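Local atomic coordinates of protein prgH (Salmonella enterica subsp. enterica serovar Typhimurium, PDB entry 4G2S), a protein that forms part of the basal body of the Salmonella type III secretion system, to which it probably contributes this FHA-type domain on the cytoplasmic side. Residues C19-L24 and T28-G33; F63-D68 and I74-L79. All coordinates share one frame; numbering follows the deposited sequence.

In the fold
From the N terminus, strand 7-11 leads to 20-22, and contact 1 then closes the short connection through residues 25-27, the last two already in strand 26-33, as the chain leaves one sheet of the sandwich for the other. Helix 35-41 and strand 51-55 follow before 63-67 comes back beside 26-33. Contact 2 closes the five-residue loop 69-73 between 63-67 and 74-79. The two contacts are in series and do not nest, yet they touch: Thr-28 N and Ile-65 O are 2.8 Å apart, probably hydrogen-bonded. Contact 1 thus bridges the two sheets, whereas contact 2 extends the larger one, and Leu-23 packs on Ile-65 and Val-67 between them.

Contact 1: residues C19-L24 and T28-G33; sequences CEFPLL and TLFVVG
The ring of Phe-30 has its edge turned to residues 19-24 and meets Leu-23 and Phe-21 there, both near its plane. Leu-23 brings methyl CD2 to within 4.1 Å of Phe-30 CE1. On the neighbouring part of the rim, Phe-21 CD2 lies 4.1 Å from Phe-30 CE2. The two phenylalanine ring planes are about 76° apart, and the pair meets as apolar packing, obliquely on the Phe-21 side. Phe-30 stacks on Phe-63, from the next strand of its own sheet, while the Phe-21 ring meets Phe-52 with the planes at about 40°.

The leucine is worth following. CG lies anti to the carbonyl carbon (chi1 -66°), and CD1 carries the extended line of the side chain onward, which leaves CD2 as the branch turned to strand 26-33. That one methyl does double duty: besides meeting the phenylalanine rim, Leu-23 CD2 packs on Thr-28, 3.9 Å from Thr-28 CB and equally far from Thr-28 OG1. The threonine hydroxyl is served by a water, 2.8 Å from Thr-28 OG1 and 2.7 Å from Leu-24 O, bonded to both. This water ties the end of 19-24 to the start of 28-33.

In the fold this contact lies in the interior, between the two sheets of a beta sandwich. Strand 20-22 sits at one side of the sheet that also holds 7-11, and after a short turn the chain enters strand 26-33 of the facing sheet. Val-9 touches both Leu-23 and Phe-30, and Leu-44 of the third subunit packs on Phe-21.

Because the direct contacts are the Phe-30 rim, the Phe-21 ring, a leucine methyl and Thr-28, with polar linkage left to a single water, the two segments are held together here by shape and burial of hydrocarbon rather than by directed bonds.

Contact 2: residues F63-D68 and I74-L79; sequences FEIQVD and IILHEL
Strands 63-67 and 74-80 form an antiparallel beta hairpin in the larger sheet of the FHA-type sandwich, the axes of 63-67 and 74-79 coming within 4.6 Å. Glu-64 with His-77 and Gln-66 with Ile-75 are its hydrogen-bonded pairs. Each exchanges two backbone bonds, the shortest being His-77 N to Glu-64 O at 2.7 Å.

The face with Phe-63, Ile-65, Val-67, Ile-74 and Leu-76 is apolar but for Glu-78 at its end, which pairs with Arg-87; it looks into the sandwich, where Ile-104 and Val-97 of the other sheet cover it. Phe-63 CD1 meets Leu-76 CD1 at 4.0 Å, and the CG2 methyls of Ile-65 and Ile-74 touch at the same spacing.

The other face is more polar. Glu-64 sends its carboxylate to Arg-27 and to Arg-10 of the second subunit. Ile-75 CG2 lies 3.5 Å above the plane of the His-77 ring, offset toward its rim. Gln-66, its CG anti to the backbone N (chi1 -170°) and the chain extended beyond, reaches diagonally across to the histidine: His-77 NE2 donates to Gln-66 OE1 over 2.9 Å, N-H...O angle 164°, with OE1 only 8° out of the ring plane.

Contact 1: residues C19-L24 and T28-G33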
ATOM      1  N   CYS A  19      11.306  14.614  12.348  1.00 22.33           N
ATOM      2  CA  CYS A  19      10.968  14.768  10.908  1.00 23.79           C
ATOM      3  C   CYS A  19      10.836  16.252  10.562  1.00 22.42           C
ATOM      4  O   CYS A  19      10.267  17.045  11.321  1.00 20.97           O
ATOM      5  CB  CYS A  19       9.648  14.077  10.509  1.00 24.94           C
ATOM      6  SG  CYS A  19       9.825  12.321  10.251  1.00 28.48           S
ATOM      7  N   GLU A  20      11.349  16.599   9.394  1.00 25.23           N
ATOM      8  CA  GLU A  20      11.433  17.994   8.963  1.00 25.82           C
ATOM      9  C   GLU A  20      10.762  18.119   7.618  1.00 26.99           C
ATOM     10  O   GLU A  20      11.129  17.444   6.673  1.00 30.60           O
ATOM     11  CB  GLU A  20      12.880  18.462   8.922  1.00 27.68           C
ATOM     12  CG  GLU A  20      13.437  18.763  10.327  1.00 27.05           C
ATOM     13  CD  GLU A  20      14.707  19.568  10.349  1.00 30.12           C
ATOM     14  OE1 GLU A  20      15.359  19.678   9.298  1.00 32.27           O
ATOM     15  OE2 GLU A  20      15.079  20.094  11.423  1.00 31.15           O
ATOM     16  N   PHE A  21       9.753  18.960   7.530  1.00 25.78           N
ATOM     17  CA  PHE A  21       8.972  19.108   6.320  1.00 26.14           C
ATOM     18  C   PHE A  21       9.191  20.516   5.748  1.00 27.74           C
ATOM     19  O   PHE A  21       9.050  21.543   6.460  1.00 25.08           O
ATOM     20  CB  PHE A  21       7.497  18.925   6.579  1.00 26.62           C
ATOM     21  CG  PHE A  21       7.158  17.608   7.202  1.00 28.11           C
ATOM     22  CD1 PHE A  21       6.935  16.493   6.425  1.00 30.43           C
ATOM     23  CD2 PHE A  21       7.091  17.502   8.568  1.00 27.81           C
ATOM     24  CE1 PHE A  21       6.630  15.260   7.023  1.00 30.94           C
ATOM     25  CE2 PHE A  21       6.825  16.259   9.169  1.00 26.52           C
ATOM     26  CZ  PHE A  21       6.567  15.164   8.379  1.00 28.16           C
ATOM     27  N   PRO A  22       9.511  20.573   4.452  1.00 30.96           N
ATOM     28  CA  PRO A  22       9.726  21.891   3.846  1.00 32.15           C
ATOM     29  C   PRO A  22       8.396  22.558   3.643  1.00 32.80           C
ATOM     30  O   PRO A  22       7.427  21.932   3.238  1.00 35.96           O
ATOM     31  CB  PRO A  22      10.372  21.563   2.488  1.00 36.11           C
ATOM     32  CG  PRO A  22       9.881  20.209   2.128  1.00 38.00           C
ATOM     33  CD  PRO A  22       9.689  19.484   3.477  1.00 34.11           C
ATOM     34  N   LEU A  23       8.348  23.857   3.864  1.00 38.75           N
ATOM     35  CA  LEU A  23       7.139  24.604   3.613  1.00 34.07           C
ATOM     36  C   LEU A  23       7.241  25.366   2.306  1.00 35.94           C
ATOM     37  O   LEU A  23       8.238  26.001   2.017  1.00 36.28           O
ATOM     38  CB  LEU A  23       6.913  25.618   4.706  1.00 33.69           C
ATOM     39  CG  LEU A  23       6.628  25.196   6.099  1.00 32.96           C
ATOM     40  CD1 LEU A  23       6.630  26.445   6.983  1.00 34.97           C
ATOM     41  CD2 LEU A  23       5.296  24.470   6.129  1.00 32.03           C
ATOM     42  N   LEU A  24       6.207  25.299   1.519  1.00 36.15           N
ATOM     43  CA  LEU A  24       6.153  26.177   0.330  1.00 40.72           C
ATOM     44  C   LEU A  24       5.538  27.516   0.655  1.00 38.32           C
ATOM     45  O   LEU A  24       4.813  27.690   1.639  1.00 35.82           O
ATOM     46  CB  LEU A  24       5.398  25.504  -0.807  1.00 46.83           C
ATOM     47  CG  LEU A  24       6.306  24.833  -1.834  1.00 54.05           C
ATOM     48  CD1 LEU A  24       7.167  25.875  -2.574  1.00 56.84           C
ATOM     49  CD2 LEU A  24       7.181  23.750  -1.216  1.00 55.53           C
ATOM     50  N   THR A  28       0.346  25.296   3.577  1.00 30.96           N
ATOM     51  CA  THR A  28       0.620  23.870   3.716  1.00 31.27           C
ATOM     52  C   THR A  28      -0.295  23.295   4.794  1.00 32.70           C
ATOM     53  O   THR A  28      -0.339  23.817   5.886  1.00 29.78           O
ATOM     54  CB  THR A  28       2.104  23.631   4.079  1.00 28.52           C
ATOM     55  OG1 THR A  28       2.916  24.312   3.101  1.00 30.12           O
ATOM     56  CG2 THR A  28       2.440  22.180   4.000  1.00 30.12           C
ATOM     57  N   LEU A  29      -1.002  22.234   4.425  1.00 23.08           N
ATOM     58  CA  LEU A  29      -1.850  21.407   5.329  1.00 21.72           C
ATOM     59  C   LEU A  29      -1.129  20.233   5.985  1.00 20.92           C
ATOM     60  O   LEU A  29      -0.422  19.437   5.323  1.00 23.38           O
ATOM     61  CB  LEU A  29      -3.021  20.863   4.582  1.00 21.84           C
ATOM     62  CG  LEU A  29      -4.116  20.034   5.362  1.00 21.61           C
ATOM     63  CD1 LEU A  29      -4.763  20.933   6.371  1.00 22.02           C
ATOM     64  CD2 LEU A  29      -5.179  19.473   4.340  1.00 22.66           C
ATOM     65  N   PHE A  30      -1.354  20.132   7.277  1.00 19.48           N
ATOM     66  CA  PHE A  30      -0.937  19.052   8.120  1.00 19.51           C
ATOM     67  C   PHE A  30      -2.187  18.370   8.668  1.00 21.32           C
ATOM     68  O   PHE A  30      -2.948  18.930   9.448  1.00 20.74           O
ATOM     69  CB  PHE A  30      -0.014  19.553   9.241  1.00 21.22           C
ATOM     70  CG  PHE A  30       1.293  20.039   8.724  1.00 21.41           C
ATOM     71  CD1 PHE A  30       1.393  21.329   8.228  1.00 22.90           C
ATOM     72  CD2 PHE A  30       2.358  19.199   8.610  1.00 22.67           C
ATOM     73  CE1 PHE A  30       2.597  21.793   7.697  1.00 24.36           C
ATOM     74  CE2 PHE A  30       3.600  19.658   8.084  1.00 24.31           C
ATOM     75  CZ  PHE A  30       3.696  20.952   7.637  1.00 24.90           C
ATOM     76  N   VAL A  31      -2.370  17.107   8.288  1.00 21.38           N
ATOM     77  CA  VAL A  31      -3.450  16.287   8.803  1.00 22.72           C
ATOM     78  C   VAL A  31      -2.794  15.426   9.862  1.00 22.35           C
ATOM     79  O   VAL A  31      -1.779  14.762   9.564  1.00 21.55           O
ATOM     80  CB  VAL A  31      -4.065  15.355   7.740  1.00 24.42           C
ATOM     81  CG1 VAL A  31      -5.127  14.424   8.396  1.00 26.73           C
ATOM     82  CG2 VAL A  31      -4.642  16.150   6.582  1.00 24.89           C
ATOM     83  N   VAL A  32      -3.348  15.483  11.088  1.00 23.22           N
ATOM     84  CA  VAL A  32      -2.765  14.925  12.270  1.00 23.39           C
ATOM     85  C   VAL A  32      -3.827  14.043  12.979  1.00 27.24           C
ATOM     86  O   VAL A  32      -4.904  14.495  13.426  1.00 28.12           O
ATOM     87  CB  VAL A  32      -2.301  15.986  13.265  1.00 25.52           C
ATOM     88  CG1 VAL A  32      -1.481  15.383  14.373  1.00 27.50           C
ATOM     89  CG2 VAL A  32      -1.525  17.123  12.645  1.00 22.76           C
ATOM     90  N   GLY A  33      -3.538  12.760  13.060  1.00 29.48           N
ATOM     91  CA  GLY A  33      -4.515  11.845  13.606  1.00 34.17           C
ATOM     92  C   GLY A  33      -4.190  10.377  13.444  1.00 37.88           C
ATOM     93  O   GLY A  33      -3.038   9.972  13.258  1.00 34.73           O
TER
HETATM   94  O   HOH W   1       3.548  26.874   3.911  1.00 31.48           O

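Contact 2: residues F63-D68 and I74-L79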
ATOM      1  N   PHE A  63      -3.954  21.368  10.876  1.00 18.50           N
ATOM      2  CA  PHE A  63      -3.626  22.768  10.827  1.00 19.95           C
ATOM      3  C   PHE A  63      -3.002  23.164   9.491  1.00 21.74           C
ATOM      4  O   PHE A  63      -2.495  22.293   8.793  1.00 21.29           O
ATOM      5  CB  PHE A  63      -2.728  23.149  12.007  1.00 20.16           C
ATOM      6  CG  PHE A  63      -1.388  22.483  12.016  1.00 19.45           C
ATOM      7  CD1 PHE A  63      -0.291  23.053  11.456  1.00 20.80           C
ATOM      8  CD2 PHE A  63      -1.234  21.263  12.677  1.00 20.50           C
ATOM      9  CE1 PHE A  63       0.976  22.471  11.529  1.00 23.20           C
ATOM     10  CE2 PHE A  63       0.006  20.664  12.755  1.00 23.17           C
ATOM     11  CZ  PHE A  63       1.124  21.226  12.140  1.00 22.07           C
ATOM     12  N   GLU A  64      -3.045  24.465   9.160  1.00 21.86           N
ATOM     13  CA  GLU A  64      -2.338  25.003   8.007  1.00 23.64           C
ATOM     14  C   GLU A  64      -1.323  25.983   8.465  1.00 22.96           C
ATOM     15  O   GLU A  64      -1.579  26.823   9.327  1.00 23.47           O
ATOM     16  CB  GLU A  64      -3.267  25.672   6.981  1.00 28.55           C
ATOM     17  CG  GLU A  64      -4.523  24.880   6.631  1.00 32.61           C
ATOM     18  CD  GLU A  64      -5.258  25.467   5.429  1.00 37.13           C
ATOM     19  OE1 GLU A  64      -6.064  24.776   4.794  1.00 34.69           O
ATOM     20  OE2 GLU A  64      -4.932  26.616   5.027  1.00 42.10           O
ATOM     21  N   ILE A  65      -0.175  25.917   7.832  1.00 25.61           N
ATOM     22  CA  ILE A  65       0.834  26.965   7.916  1.00 28.25           C
ATOM     23  C   ILE A  65       0.839  27.816   6.658  1.00 28.97           C
ATOM     24  O   ILE A  65       0.863  27.313   5.500  1.00 28.97           O
ATOM     25  CB  ILE A  65       2.224  26.388   8.250  1.00 29.19           C
ATOM     26  CG1 ILE A  65       2.116  25.675   9.599  1.00 27.34           C
ATOM     27  CG2 ILE A  65       3.269  27.510   8.259  1.00 32.87           C
ATOM     28  CD1 ILE A  65       3.423  25.403  10.270  1.00 32.89           C
ATOM     29  N   GLN A  66       0.746  29.135   6.890  1.00 31.13           N
ATOM     30  CA  GLN A  66       0.737  30.108   5.796  1.00 31.44           C
ATOM     31  C   GLN A  66       1.971  31.000   5.844  1.00 32.08           C
ATOM     32  O   GLN A  66       2.184  31.668   6.840  1.00 33.90           O
ATOM     33  CB  GLN A  66      -0.485  31.017   5.887  1.00 34.98           C
ATOM     34  CG  GLN A  66      -0.659  31.866   4.662  1.00 37.49           C
ATOM     35  CD  GLN A  66      -1.950  32.677   4.655  1.00 44.49           C
ATOM     36  OE1 GLN A  66      -2.859  32.451   5.447  1.00 44.80           O
ATOM     37  NE2 GLN A  66      -2.040  33.605   3.718  1.00 49.97           N
ATOM     38  N   VAL A  67       2.717  31.040   4.750  1.00 34.28           N
ATOM     39  CA  VAL A  67       3.996  31.765   4.644  1.00 35.88           C
ATOM     40  C   VAL A  67       3.696  32.777   3.557  1.00 41.26           C
ATOM     41  O   VAL A  67       3.512  32.359   2.382  1.00 39.63           O
ATOM     42  CB  VAL A  67       5.135  30.843   4.184  1.00 38.16           C
ATOM     43  CG1 VAL A  67       6.422  31.610   3.904  1.00 42.04           C
ATOM     44  CG2 VAL A  67       5.382  29.687   5.164  1.00 35.57           C
ATOM     45  N   ASP A  68       3.612  34.079   3.926  1.00 69.32           N
ATOM     46  CA  ASP A  68       3.239  35.117   2.943  1.00 71.52           C
ATOM     47  C   ASP A  68       4.321  35.164   1.876  1.00 74.27           C
ATOM     48  O   ASP A  68       5.428  34.683   2.077  1.00 76.17           O
ATOM     49  CB  ASP A  68       2.943  36.530   3.554  1.00 72.76           C
ATOM     50  CG  ASP A  68       4.215  37.317   3.990  1.00 76.02           C
ATOM     51  OD1 ASP A  68       5.290  36.701   4.212  1.00 75.18           O
ATOM     52  OD2 ASP A  68       4.127  38.581   4.112  1.00 78.92           O
ATOM     53  N   ILE A  74       4.375  34.715   9.559  1.00 44.04           N
ATOM     54  CA  ILE A  74       3.949  33.294   9.609  1.00 38.86           C
ATOM     55  C   ILE A  74       2.710  33.070  10.457  1.00 37.24           C
ATOM     56  O   ILE A  74       2.706  33.340  11.683  1.00 39.25           O
ATOM     57  CB  ILE A  74       5.052  32.282  10.102  1.00 39.80           C
ATOM     58  CG1 ILE A  74       6.297  32.340   9.212  1.00 41.03           C
ATOM     59  CG2 ILE A  74       4.527  30.855  10.038  1.00 36.83           C
ATOM     60  CD1 ILE A  74       7.527  31.757   9.866  1.00 43.79           C
ATOM     61  N   ILE A  75       1.699  32.496   9.808  1.00 32.89           N
ATOM     62  CA  ILE A  75       0.386  32.316  10.387  1.00 31.28           C
ATOM     63  C   ILE A  75       0.034  30.828  10.457  1.00 30.15           C
ATOM     64  O   ILE A  75       0.149  30.139   9.478  1.00 26.26           O
ATOM     65  CB  ILE A  75      -0.687  33.060   9.566  1.00 31.53           C
ATOM     66  CG1 ILE A  75      -0.367  34.542   9.568  1.00 35.32           C
ATOM     67  CG2 ILE A  75      -2.083  32.867  10.206  1.00 31.18           C
ATOM     68  CD1 ILE A  75      -0.501  35.217  10.907  1.00 36.71           C
ATOM     69  N   LEU A  76      -0.363  30.373  11.632  1.00 28.24           N
ATOM     70  CA  LEU A  76      -0.852  29.035  11.754  1.00 27.01           C
ATOM     71  C   LEU A  76      -2.377  29.082  11.884  1.00 26.16           C
ATOM     72  O   LEU A  76      -2.915  29.881  12.679  1.00 26.16           O
ATOM     73  CB  LEU A  76      -0.171  28.368  12.906  1.00 29.15           C
ATOM     74  CG  LEU A  76      -0.426  26.838  13.076  1.00 30.08           C
ATOM     75  CD1 LEU A  76       0.812  26.239  13.622  1.00 31.99           C
ATOM     76  CD2 LEU A  76      -1.602  26.704  14.000  1.00 30.91           C
ATOM     77  N   HIS A  77      -3.060  28.331  11.016  1.00 23.42           N
ATOM     78  CA  HIS A  77      -4.509  28.186  11.120  1.00 24.59           C
ATOM     79  C   HIS A  77      -4.807  26.856  11.708  1.00 22.96           C
ATOM     80  O   HIS A  77      -4.538  25.825  11.064  1.00 22.93           O
ATOM     81  CB  HIS A  77      -5.134  28.281   9.767  1.00 26.10           C
ATOM     82  CG  HIS A  77      -4.769  29.489   9.038  1.00 28.37           C
ATOM     83  ND1 HIS A  77      -5.380  30.649   9.245  1.00 28.73           N
ATOM     84  CD2 HIS A  77      -3.854  29.706   8.017  1.00 30.86           C
ATOM     85  CE1 HIS A  77      -4.877  31.579   8.408  1.00 29.66           C
ATOM     86  NE2 HIS A  77      -3.949  31.011   7.667  1.00 29.89           N
ATOM     87  N   GLU A  78      -5.332  26.832  12.933  1.00 22.68           N
ATOM     88  CA  GLU A  78      -5.843  25.604  13.542  1.00 24.86           C
ATOM     89  C   GLU A  78      -7.234  25.312  13.089  1.00 25.26           C
ATOM     90  O   GLU A  78      -8.116  26.137  13.322  1.00 24.34           O
ATOM     91  CB  GLU A  78      -5.964  25.744  15.057  1.00 29.13           C
ATOM     92  CG  GLU A  78      -4.698  25.749  15.797  1.00 33.78           C
ATOM     93  CD  GLU A  78      -4.860  25.370  17.277  1.00 38.10           C
ATOM     94  OE1 GLU A  78      -5.947  25.011  17.812  1.00 39.20           O
ATOM     95  OE2 GLU A  78      -3.814  25.381  17.873  1.00 42.56           O
ATOM     96  N   LEU A  79      -7.479  24.106  12.547  1.00 23.70           N
ATOM     97  CA  LEU A  79      -8.796  23.750  11.961  1.00 24.82           C
ATOM     98  C   LEU A  79      -9.740  23.128  12.973  1.00 29.31           C
ATOM     99  O   LEU A  79      -9.433  22.083  13.531  1.00 26.45           O
ATOM    100  CB  LEU A  79      -8.635  22.822  10.781  1.00 25.01           C
ATOM    101  CG  LEU A  79      -7.691  23.407   9.701  1.00 23.03           C
ATOM    102  CD1 LEU A  79      -7.594  22.467   8.492  1.00 23.60           C
ATOM    103  CD2 LEU A  79      -7.954  24.801   9.230  1.00 24.79           C
TER